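Local coordinates for iron-sulfur cluster assembly scaffold protein NifU (Fervidobacterium islandicum, PDB 6A6F), which probably serves the SUF system of iron-sulfur cluster assembly as a zinc-binding, SufU-type scaffold or sulfur-transfer protein, at residues H60-S65 with P118-C123. Residues are numbered along the deposited sequence; the frame is centred on the assembly and turned at random.
Sequences HGCAIS and PMRVKC. With ZN (zinc ion), chain G.
Cys62 SG sits between its own backbone N and carbonyl carbon (chi1 77°), and Cys123 SG swings beside its backbone N (chi1 -50°); those two settings bring both sulfurs onto one zinc ion, each at 2.3 Å. Arg120 is bent at chi2 and chi3, which turns the edge of its guanidinium toward the two sulfurs. Both meet that edge in the plane of the group: NE donates nearly straight to Cys123 SG at 3.5 Å, while NH1 reaches Cys62 SG at 3.2 Å in a weak, more bent bond. With Cys37 and Asp39 this makes a three-cysteine, one-aspartate zinc site, consistent with a SufU-type member of the NifU-like family, and it ties the N-cap of helix 63-76 to Cys123 of helix 118-135. As that N-cap, Cys62 SG accepts from Ser65 N at 3.4 Å. From one face, Ile64 lays CD1 over the centre of the guanidinium, 3.5 Å from Arg120 CZ, and Tyr6 OH pairs with NH2. A leucine in place of Arg120 would probably cost Cys123 SG its NE donor and Cys62 SG its weak NH1 bond, and leave Tyr6 OH without its guanidinium partner. Ile64 CG2 also packs on Cys123 CB at 3.8 Å.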
# COMPACT_ATOMS: atom_id res chain seq x y z
N HIS A 60 -0.19 -7.28 -1.35
CA HIS A 60 -0.19 -5.93 -0.87
C HIS A 60 -1.50 -5.65 -0.23
O HIS A 60 -2.47 -6.40 -0.35
CB HIS A 60 0.12 -4.94 -2.00
CG HIS A 60 -1.01 -4.77 -2.96
ND1 HIS A 60 -1.30 -5.70 -3.93
CD2 HIS A 60 -1.96 -3.81 -3.07
CE1 HIS A 60 -2.35 -5.31 -4.61
NE2 HIS A 60 -2.78 -4.16 -4.11
N GLY A 61 -1.54 -4.52 0.45
CA GLY A 61 -2.73 -4.12 1.17
C GLY A 61 -2.57 -2.73 1.77
O GLY A 61 -1.65 -1.99 1.46
N CYS A 62 -3.48 -2.38 2.67
CA CYS A 62 -3.39 -1.13 3.39
C CYS A 62 -2.07 -0.97 4.23
O CYS A 62 -1.27 -1.92 4.42
CB CYS A 62 -4.63 -0.97 4.25
SG CYS A 62 -4.73 -1.92 5.78
N ALA A 63 -1.87 0.23 4.74
CA ALA A 63 -0.72 0.51 5.55
C ALA A 63 -0.67 -0.27 6.87
O ALA A 63 0.42 -0.61 7.35
CB ALA A 63 -0.63 2.02 5.81
N ILE A 64 -1.82 -0.54 7.46
CA ILE A 64 -1.91 -1.26 8.69
C ILE A 64 -1.57 -2.74 8.49
O ILE A 64 -0.77 -3.29 9.29
CB ILE A 64 -3.29 -1.09 9.35
CG1 ILE A 64 -3.50 0.35 9.83
CG2 ILE A 64 -3.43 -2.04 10.53
CD1 ILE A 64 -4.91 0.60 10.35
N SER A 65 -2.15 -3.38 7.46
CA SER A 65 -1.82 -4.77 7.15
C SER A 65 -0.34 -4.96 6.74
O SER A 65 0.28 -5.92 7.18
CB SER A 65 -2.73 -5.39 6.06
OG SER A 65 -2.49 -4.75 4.78
N PRO A 118 -12.59 -1.47 15.07
CA PRO A 118 -12.96 -2.83 14.74
C PRO A 118 -12.75 -3.25 13.28
O PRO A 118 -12.40 -4.39 13.04
CB PRO A 118 -14.46 -2.88 15.11
CG PRO A 118 -14.88 -1.46 15.25
CD PRO A 118 -13.68 -0.77 15.77
N MET A 119 -12.96 -2.39 12.31
CA MET A 119 -12.68 -2.83 10.94
C MET A 119 -11.17 -3.03 10.68
O MET A 119 -10.78 -4.04 10.05
CB MET A 119 -13.33 -1.91 9.90
CG MET A 119 -14.70 -2.43 9.44
SD MET A 119 -15.38 -1.43 8.10
CE MET A 119 -15.87 0.07 8.96
N ARG A 120 -10.34 -2.13 11.23
CA ARG A 120 -8.89 -2.20 11.05
C ARG A 120 -8.20 -3.29 11.88
O ARG A 120 -7.08 -3.67 11.60
CB ARG A 120 -8.24 -0.84 11.29
CG ARG A 120 -8.93 0.31 10.59
CD ARG A 120 -9.23 0.02 9.11
NE ARG A 120 -8.02 -0.16 8.32
CZ ARG A 120 -7.32 0.81 7.78
NH1 ARG A 120 -6.23 0.51 7.11
NH2 ARG A 120 -7.65 2.09 7.96
N VAL A 121 -8.87 -3.80 12.89
CA VAL A 121 -8.39 -4.93 13.63
C VAL A 121 -8.12 -6.12 12.72
O VAL A 121 -7.18 -6.87 12.94
CB VAL A 121 -9.39 -5.33 14.74
CG1 VAL A 121 -9.05 -6.69 15.32
CG2 VAL A 121 -9.35 -4.30 15.84
N LYS A 122 -8.93 -6.30 11.70
CA LYS A 122 -8.71 -7.36 10.74
C LYS A 122 -7.47 -7.18 9.87
O LYS A 122 -6.90 -8.17 9.46
CB LYS A 122 -9.92 -7.48 9.81
CG LYS A 122 -11.05 -8.27 10.45
CD LYS A 122 -12.18 -7.40 10.96
CE LYS A 122 -13.52 -8.00 10.55
NZ LYS A 122 -13.47 -8.10 9.08
N CYS A 123 -7.13 -5.93 9.57
CA CYS A 123 -5.93 -5.55 8.86
C CYS A 123 -4.68 -5.89 9.68
O CYS A 123 -3.78 -6.54 9.19
CB CYS A 123 -5.95 -4.06 8.48
SG CYS A 123 -7.51 -3.53 7.67
ZN ZN G . -6.65 -3.21 5.52